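Local coordinates for putative ATP binding component of ABC-transporter (Escherichia coli, PDB 2R5O), which probably drives ATP-dependent O-antigen polysaccharide export as the nucleotide-binding component of an ABC transporter, here represented by its immunoglobulin-like, carbohydrate-binding C-terminal domain, at residues Gly90-Ile93 with Leu99-Tyr102; Thr104-Ala109 with Glu114-Ser119; Tyr53-Ala58 with Asp162-His167. All blocks are in the same frame, centred on the assembly; numbering follows the deposited sequence.

Contact 1 (Gly90-Ile93 with Leu99-Tyr102). With NA (sodium ion), chain G.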
loop_
_atom_site.group_PDB
_atom_site.type_symbol
_atom_site.label_atom_id
_atom_site.label_comp_id
_atom_site.label_asym_id
_atom_site.label_seq_id
_atom_site.Cartn_x
_atom_site.Cartn_y
_atom_site.Cartn_z
ATOM N N GLY A 90 1.172 -10.394 16.651
ATOM C CA GLY A 90 1.149 -9.283 15.733
ATOM C C GLY A 90 2.350 -9.237 14.832
ATOM O O GLY A 90 3.368 -9.884 15.087
ATOM N N ILE A 91 2.241 -8.393 13.818
ATOM C CA ILE A 91 3.312 -8.155 12.866
ATOM C C ILE A 91 3.464 -6.652 12.596
ATOM O O ILE A 91 2.483 -5.883 12.678
ATOM C CB ILE A 91 3.041 -8.863 11.531
ATOM C CG1 ILE A 91 1.668 -8.510 10.939
ATOM C CG2 ILE A 91 3.242 -10.356 11.674
ATOM C CD1 ILE A 91 1.571 -8.985 9.490
ATOM N N LEU A 92 4.683 -6.259 12.214
ATOM C CA LEU A 92 5.021 -4.919 11.741
ATOM C C LEU A 92 5.891 -5.087 10.494
ATOM O O LEU A 92 6.733 -5.953 10.452
ATOM C CB LEU A 92 5.805 -4.110 12.775
ATOM C CG LEU A 92 5.251 -4.028 14.196
ATOM C CD1 LEU A 92 6.329 -3.395 15.113
ATOM C CD2 LEU A 92 3.981 -3.218 14.253
ATOM N N ILE A 93 5.687 -4.211 9.505
ATOM C CA ILE A 93 6.495 -4.155 8.298
ATOM C C ILE A 93 6.921 -2.705 8.113
ATOM O O ILE A 93 6.083 -1.799 8.120
ATOM C CB ILE A 93 5.734 -4.678 7.070
ATOM C CG1 ILE A 93 5.253 -6.127 7.288
ATOM C CG2 ILE A 93 6.609 -4.571 5.823
ATOM C CD1 ILE A 93 4.373 -6.666 6.170
ATOM N N LEU A 99 10.249 3.885 7.755
ATOM C CA LEU A 99 8.862 4.204 7.442
ATOM C C LEU A 99 7.994 3.011 7.819
ATOM O O LEU A 99 8.249 1.887 7.407
ATOM C CB LEU A 99 8.683 4.558 5.962
ATOM C CG LEU A 99 7.252 4.831 5.479
ATOM C CD1 LEU A 99 6.698 6.097 6.112
ATOM C CD2 LEU A 99 7.198 4.915 3.967
ATOM N N PHE A 100 6.985 3.267 8.639
ATOM C CA PHE A 100 6.108 2.216 9.129
ATOM C C PHE A 100 5.064 2.003 8.075
ATOM O O PHE A 100 4.197 2.838 7.842
ATOM C CB PHE A 100 5.510 2.695 10.463
ATOM C CG PHE A 100 4.644 1.719 11.200
ATOM C CD1 PHE A 100 3.803 2.227 12.162
ATOM C CD2 PHE A 100 4.668 0.350 10.992
ATOM C CE1 PHE A 100 2.985 1.399 12.876
ATOM C CE2 PHE A 100 3.854 -0.476 11.712
ATOM C CZ PHE A 100 3.027 0.038 12.656
ATOM N N LEU A 101 5.151 0.857 7.400
ATOM C CA LEU A 101 4.274 0.550 6.259
ATOM C C LEU A 101 2.964 -0.087 6.676
ATOM O O LEU A 101 1.902 0.309 6.181
ATOM C CB LEU A 101 4.977 -0.334 5.243
ATOM C CG LEU A 101 6.178 0.314 4.561
ATOM C CD1 LEU A 101 6.977 -0.755 3.803
ATOM C CD2 LEU A 101 5.709 1.395 3.637
ATOM N N TYR A 102 3.023 -1.078 7.560
ATOM C CA TYR A 102 1.806 -1.801 7.962
ATOM C C TYR A 102 2.046 -2.505 9.264
ATOM O O TYR A 102 3.108 -3.064 9.464
ATOM C CB TYR A 102 1.431 -2.839 6.916
ATOM C CG TYR A 102 0.237 -3.707 7.261
ATOM C CD1 TYR A 102 -1.014 -3.153 7.381
ATOM C CD2 TYR A 102 0.366 -5.092 7.449
ATOM C CE1 TYR A 102 -2.118 -3.916 7.642
ATOM C CE2 TYR A 102 -0.748 -5.882 7.712
ATOM C CZ TYR A 102 -2.005 -5.299 7.791
ATOM O OH TYR A 102 -3.102 -6.094 8.000
HETATM NA NA NA G . -5.508 -4.963 8.106
HETATM O O HOH W 1 -7.079 -7.142 7.835
HETATM O O HOH W 2 -5.532 -4.561 10.818
#
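I93 and Y102 form an antiparallel hydrogen-bonded pair between the two strands of a beta hairpin, strand 84-95 and strand 100-105. I93 N donates to Y102 O at 2.8 Å. In return I93 O takes two N-H groups: Y102 N at 3.2 Å, on a lone pair, and L101 N at 2.9 Å, also in the carbonyl plane. With L101 and Y102 both set against I93, this is a classic beta bulge.

Apolar contacts flank the bulge. L92 CD2 meets F100 CE2 at 3.7 Å, the two side chains crossing at a slant, and I93 CD1 lies at the edge of the Y102 ring.

With CG anti to the backbone N (chi1 176°), the Y102 ring carries OH to a sodium ion at 2.7 Å, close to the ring plane. Two waters and D179 OD1 of the second subunit also bind the ion, and S182 N of that subunit hydrogen-bonds to Y102 OH.

On its other side strand 84-95 pairs with strand 137-147, where L92 bonds S142, while F100 and L101 make backbone hydrogen bonds to the second subunit.

Contact 2 (Thr104-Ala109 with Glu114-Ser119)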
loop_
_atom_site.group_PDB
_atom_site.type_symbol
_atom_site.label_atom_id
_atom_site.label_comp_id
_atom_site.label_asym_id
_atom_site.label_seq_id
_atom_site.Cartn_x
_atom_site.Cartn_y
_atom_site.Cartn_z
ATOM N N THR A 104 -0.401 -4.887 12.289
ATOM C CA THR A 104 -1.674 -5.416 12.750
ATOM C C THR A 104 -1.424 -6.451 13.817
ATOM O O THR A 104 -0.291 -6.779 14.152
ATOM C CB THR A 104 -2.508 -5.981 11.566
ATOM O OG1 THR A 104 -3.852 -6.239 12.021
ATOM C CG2 THR A 104 -1.898 -7.245 10.978
ATOM N N ASN A 105 -2.510 -6.973 14.351
ATOM C CA ASN A 105 -2.439 -8.071 15.286
ATOM C C ASN A 105 -3.685 -8.922 15.106
ATOM O O ASN A 105 -4.532 -8.618 14.280
ATOM C CB ASN A 105 -2.204 -7.565 16.713
ATOM C CG ASN A 105 -3.343 -6.760 17.261
ATOM O OD1 ASN A 105 -4.503 -7.010 16.989
ATOM N ND2 ASN A 105 -2.999 -5.802 18.132
ATOM N N SER A 106 -3.808 -10.015 15.846
ATOM C CA SER A 106 -4.916 -10.922 15.656
ATOM C C SER A 106 -6.258 -10.240 15.821
ATOM O O SER A 106 -7.225 -10.585 15.128
ATOM C CB SER A 106 -4.815 -12.116 16.591
ATOM O OG SER A 106 -4.690 -11.705 17.938
ATOM N N PHE A 107 -6.344 -9.350 16.803
ATOM C CA PHE A 107 -7.574 -8.644 17.108
ATOM C C PHE A 107 -7.970 -7.676 15.985
ATOM O O PHE A 107 -9.102 -7.695 15.494
ATOM C CB PHE A 107 -7.401 -7.920 18.439
ATOM C CG PHE A 107 -8.642 -7.196 18.881
ATOM C CD1 PHE A 107 -9.752 -7.899 19.343
ATOM C CD2 PHE A 107 -8.723 -5.827 18.765
ATOM C CE1 PHE A 107 -10.913 -7.233 19.750
ATOM C CE2 PHE A 107 -9.906 -5.149 19.162
ATOM C CZ PHE A 107 -10.983 -5.875 19.625
ATOM N N LEU A 108 -7.034 -6.836 15.569
ATOM C CA LEU A 108 -7.313 -5.886 14.486
ATOM C C LEU A 108 -7.561 -6.598 13.157
ATOM O O LEU A 108 -8.512 -6.285 12.433
ATOM C CB LEU A 108 -6.192 -4.859 14.343
ATOM C CG LEU A 108 -5.932 -4.011 15.574
ATOM C CD1 LEU A 108 -4.785 -3.035 15.275
ATOM C CD2 LEU A 108 -7.199 -3.267 16.011
ATOM N N ALA A 109 -6.707 -7.540 12.797
ATOM C CA ALA A 109 -6.796 -8.162 11.471
ATOM C C ALA A 109 -8.100 -8.895 11.287
ATOM O O ALA A 109 -8.662 -8.893 10.182
ATOM C CB ALA A 109 -5.651 -9.091 11.221
ATOM N N GLU A 114 -11.250 -12.945 16.587
ATOM C CA GLU A 114 -10.358 -13.865 17.281
ATOM C C GLU A 114 -10.175 -13.512 18.738
ATOM O O GLU A 114 -9.839 -12.362 19.062
ATOM C CB GLU A 114 -8.970 -13.816 16.621
ATOM C CG GLU A 114 -8.958 -14.377 15.212
ATOM C CD GLU A 114 -8.863 -15.886 15.130
ATOM O OE1 GLU A 114 -8.447 -16.531 16.119
ATOM O OE2 GLU A 114 -9.171 -16.418 14.051
ATOM N N ASN A 115 -10.375 -14.508 19.594
ATOM C CA ASN A 115 -9.929 -14.459 20.986
ATOM C C ASN A 115 -9.267 -15.780 21.305
ATOM O O ASN A 115 -9.906 -16.820 21.238
ATOM C CB ASN A 115 -11.061 -14.199 21.980
ATOM C CG ASN A 115 -10.538 -13.959 23.390
ATOM O OD1 ASN A 115 -10.233 -12.827 23.754
ATOM N ND2 ASN A 115 -10.373 -15.032 24.170
ATOM N N ILE A 116 -7.996 -15.715 21.679
ATOM C CA ILE A 116 -7.138 -16.882 21.817
ATOM C C ILE A 116 -6.687 -17.056 23.264
ATOM O O ILE A 116 -5.989 -16.213 23.806
ATOM C CB ILE A 116 -5.898 -16.751 20.908
ATOM C CG1 ILE A 116 -6.310 -16.352 19.469
ATOM C CG2 ILE A 116 -5.129 -18.053 20.896
ATOM C CD1 ILE A 116 -5.191 -15.779 18.641
ATOM N N SER A 117 -7.084 -18.164 23.879
ATOM C CA SER A 117 -6.628 -18.512 25.227
ATOM C C SER A 117 -5.653 -19.674 25.131
ATOM O O SER A 117 -5.764 -20.517 24.250
ATOM C CB SER A 117 -7.801 -18.865 26.132
ATOM O OG SER A 117 -8.516 -19.943 25.576
ATOM N N VAL A 118 -4.707 -19.700 26.052
ATOM C CA VAL A 118 -3.676 -20.729 26.095
ATOM C C VAL A 118 -3.456 -21.190 27.525
ATOM O O VAL A 118 -3.789 -20.479 28.478
ATOM C CB VAL A 118 -2.329 -20.242 25.531
ATOM C CG1 VAL A 118 -2.511 -19.761 24.090
ATOM C CG2 VAL A 118 -1.724 -19.174 26.411
ATOM N N SER A 119 -2.919 -22.403 27.659
ATOM C CA SER A 119 -2.492 -22.943 28.937
ATOM C C SER A 119 -0.970 -23.006 29.004
ATOM O O SER A 119 -0.293 -23.109 27.988
ATOM C CB SER A 119 -3.039 -24.355 29.139
ATOM O OG SER A 119 -4.451 -24.384 29.039
HETATM O O HOH W 3 -7.085 -11.600 19.225
#
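A single helical turn, 106-109, follows strand 100-105 in this immunoglobulin-like domain, and S106 and F107 at its start meet the returning chain at E114 and I116. N105 occupies the N-cap: its OD1 accepts from L108 N at 2.9 Å with an N-H...O angle of 173°, the donor tilted 22° from the plane of the amide carbonyl. A109 N donates to N105 O at 2.8 Å, closing the turn behind the cap. These two bonds fix the start of the turn and thereby the placing of S106 and F107.

Across the contact no direct hydrogen bond forms, and the touching is light. The E114 CB methylene lies 4.0 Å from S106 O, and beyond it the chain bends at chi2, leading the carboxylate away from the turn to the second subunit, where OE1 is hydrogen-bonded to S186 OG. F107 turns a ring edge to the backbone of E114, whose O is near the ring plane. I116 CD1 comes to 4.2 Å from S106 OG, while the I116 backbone pairs with V87 on strand 84-95. F184 of the second subunit packs on both S106 and E114, so the contact also borders the dimer interface.

Water is what joins the two segments by polar bonds. The S106 hydroxyl sits between its own backbone N and carbonyl carbon (chi1 54°), a setting that places OG 2.7 Å from a water molecule, and this same water donates to E114 O at 2.9 Å.

Contact 3 (Tyr53-Ala58 with Asp162-His167)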
loop_
_atom_site.group_PDB
_atom_site.type_symbol
_atom_site.label_atom_id
_atom_site.label_comp_id
_atom_site.label_asym_id
_atom_site.label_seq_id
_atom_site.Cartn_x
_atom_site.Cartn_y
_atom_site.Cartn_z
ATOM N N TYR A 53 9.762 -19.237 13.103
ATOM C CA TYR A 53 8.866 -18.654 12.108
ATOM C C TYR A 53 9.010 -19.385 10.795
ATOM O O TYR A 53 9.980 -20.133 10.578
ATOM C CB TYR A 53 9.129 -17.156 11.918
ATOM C CG TYR A 53 10.427 -16.786 11.224
ATOM C CD1 TYR A 53 10.498 -16.552 9.845
ATOM C CD2 TYR A 53 11.589 -16.639 11.946
ATOM C CE1 TYR A 53 11.675 -16.198 9.235
ATOM C CE2 TYR A 53 12.786 -16.256 11.336
ATOM C CZ TYR A 53 12.807 -16.038 9.982
ATOM O OH TYR A 53 14.016 -15.673 9.403
ATOM N N HIS A 54 8.046 -19.135 9.927
ATOM C CA HIS A 54 8.064 -19.698 8.588
ATOM C C HIS A 54 7.431 -18.698 7.641
ATOM O O HIS A 54 6.482 -18.016 8.004
ATOM C CB HIS A 54 7.279 -21.023 8.545
ATOM C CG HIS A 54 7.535 -21.834 7.320
ATOM N ND1 HIS A 54 8.632 -22.658 7.204
ATOM C CD2 HIS A 54 6.838 -21.950 6.167
ATOM C CE1 HIS A 54 8.594 -23.258 6.020
ATOM N NE2 HIS A 54 7.529 -22.829 5.363
ATOM N N ILE A 55 7.961 -18.585 6.436
ATOM C CA ILE A 55 7.392 -17.759 5.392
ATOM C C ILE A 55 7.203 -18.608 4.162
ATOM O O ILE A 55 8.086 -19.401 3.808
ATOM C CB ILE A 55 8.275 -16.525 5.101
ATOM C CG1 ILE A 55 8.369 -15.680 6.391
ATOM C CG2 ILE A 55 7.705 -15.692 3.944
ATOM C CD1 ILE A 55 9.314 -14.469 6.339
ATOM N N GLN A 56 6.053 -18.494 3.532
ATOM C CA GLN A 56 5.743 -19.272 2.332
ATOM C C GLN A 56 4.908 -18.439 1.394
ATOM O O GLN A 56 4.065 -17.667 1.848
ATOM C CB GLN A 56 5.076 -20.584 2.696
ATOM C CG GLN A 56 3.826 -20.397 3.444
ATOM C CD GLN A 56 3.320 -21.666 4.109
ATOM O OE1 GLN A 56 4.088 -22.608 4.356
ATOM N NE2 GLN A 56 2.024 -21.691 4.438
ATOM N N SER A 57 5.122 -18.593 0.092
ATOM C CA SER A 57 4.282 -17.899 -0.866
ATOM C C SER A 57 4.155 -18.751 -2.120
ATOM O O SER A 57 5.143 -19.270 -2.615
ATOM C CB SER A 57 4.904 -16.578 -1.225
ATOM O OG SER A 57 4.069 -15.832 -2.103
ATOM N N ALA A 58 2.929 -18.907 -2.610
ATOM C CA ALA A 58 2.622 -19.705 -3.809
ATOM C C ALA A 58 3.121 -21.131 -3.604
ATOM O O ALA A 58 3.493 -21.822 -4.548
ATOM C CB ALA A 58 3.244 -19.088 -5.044
ATOM N N ASP A 162 12.095 -5.876 14.054
ATOM C CA ASP A 162 12.981 -5.752 12.904
ATOM C C ASP A 162 13.907 -6.957 12.826
ATOM O O ASP A 162 15.121 -6.847 12.637
ATOM C CB ASP A 162 13.796 -4.458 12.947
ATOM C CG ASP A 162 12.983 -3.206 12.643
ATOM O OD1 ASP A 162 11.875 -3.291 12.138
ATOM O OD2 ASP A 162 13.543 -2.107 12.924
ATOM N N SER A 163 13.304 -8.137 12.956
ATOM C CA SER A 163 14.060 -9.372 13.089
ATOM C C SER A 163 14.209 -10.188 11.825
ATOM O O SER A 163 14.990 -11.151 11.842
ATOM C CB SER A 163 13.440 -10.227 14.182
ATOM O OG SER A 163 12.075 -10.539 13.877
ATOM N N ILE A 164 13.509 -9.819 10.759
ATOM C CA ILE A 164 13.561 -10.567 9.513
ATOM C C ILE A 164 13.652 -9.574 8.354
ATOM O O ILE A 164 12.939 -8.552 8.356
ATOM C CB ILE A 164 12.309 -11.480 9.366
ATOM C CG1 ILE A 164 12.245 -12.533 10.495
ATOM C CG2 ILE A 164 12.265 -12.140 7.982
ATOM C CD1 ILE A 164 10.853 -13.104 10.714
ATOM N N ILE A 165 14.537 -9.840 7.393
ATOM C CA ILE A 165 14.610 -9.028 6.174
ATOM C C ILE A 165 13.792 -9.721 5.090
ATOM O O ILE A 165 13.886 -10.941 4.886
ATOM C CB ILE A 165 16.061 -8.688 5.744
ATOM C CG1 ILE A 165 16.044 -7.736 4.549
ATOM C CG2 ILE A 165 16.878 -9.938 5.474
ATOM C CD1 ILE A 165 17.344 -6.994 4.345
ATOM N N LEU A 166 12.962 -8.937 4.405
ATOM C CA LEU A 166 12.174 -9.372 3.259
ATOM C C LEU A 166 12.677 -8.667 2.003
ATOM O O LEU A 166 12.908 -7.474 2.008
ATOM C CB LEU A 166 10.703 -8.983 3.437
ATOM C CG LEU A 166 9.998 -9.465 4.713
ATOM C CD1 LEU A 166 8.551 -9.005 4.742
ATOM C CD2 LEU A 166 10.060 -10.974 4.866
ATOM N N HIS A 167 12.791 -9.426 0.927
ATOM C CA HIS A 167 13.151 -8.905 -0.389
ATOM C C HIS A 167 11.939 -9.014 -1.266
ATOM O O HIS A 167 11.342 -10.093 -1.312
ATOM C CB HIS A 167 14.308 -9.707 -1.011
ATOM C CG HIS A 167 15.468 -9.900 -0.095
ATOM N ND1 HIS A 167 16.259 -8.852 0.328
ATOM C CD2 HIS A 167 15.975 -11.011 0.487
ATOM C CE1 HIS A 167 17.206 -9.313 1.129
ATOM N NE2 HIS A 167 17.054 -10.619 1.244
#
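Y53 and I164 meet face-on inside the beta sandwich: the I164 CD1 methyl stands over the centre of the tyrosine ring, 3.4 Å from the centroid and only 7° off the ring normal, a CH-pi contact. The two side chains approach from opposite directions. For Y53 the ring takes the position between backbone N and carbonyl carbon (chi1 71°), with chi2 near perpendicular, which turns one flat face to the isoleucine. I164 reaches it with an extended CG1 branch, anti to the carbonyl carbon. CG1 follows the methyl over the phenol end of the ring, 3.6 Å from Y53 CZ, so that the branch covers more than the ring centre. At the far end of the ring, Y53 OH is hydrogen-bonded to P34 O, which helps to hold the phenol end in place, and Y30 also meets the ring, the planes at about 60°.

The remaining contact is aliphatic. I55 holds its CG1 branch extended as well, and the CD1 methyl at its end is shared by two partners: I164 CG2 at 4.1 Å and L166 CD2 at 3.9 Å. I55 and I164 lie alongside one another, pointing opposite ways, whereas L166 comes across I55 at an angle.

Strands 48-57 and 153-169 belong to different sheets. Their segments 53-57 and 163-167 run nearly parallel, the axes 10.7 Å apart at closest approach. F74 of strand 71-80 touches I55 and L166, while L141 and F143 of strand 137-147 lie against I164, extending the apolar layer between the sheets.

Along the chain, contact 1 closes before contact 2 opens, and both are nested within the 103 residues between the segments of contact 3. Contacts 1 and 2 have centres about 17 Å apart but share strand 100-105 and touch directly, I91 N lying 3.0 Å from T104 O in a probable hydrogen bond. Contact 3 is centred about 13 Å from contact 1 and about 21 Å from contact 2, and it reaches their sheet through strand 153-169. Its other strand, 48-57, belongs to the four-stranded sheet. Contact 3 thus joins the two sheets in the interior, whereas contacts 1 and 2 both border the second subunit, consistent with the domain-swapped dimer.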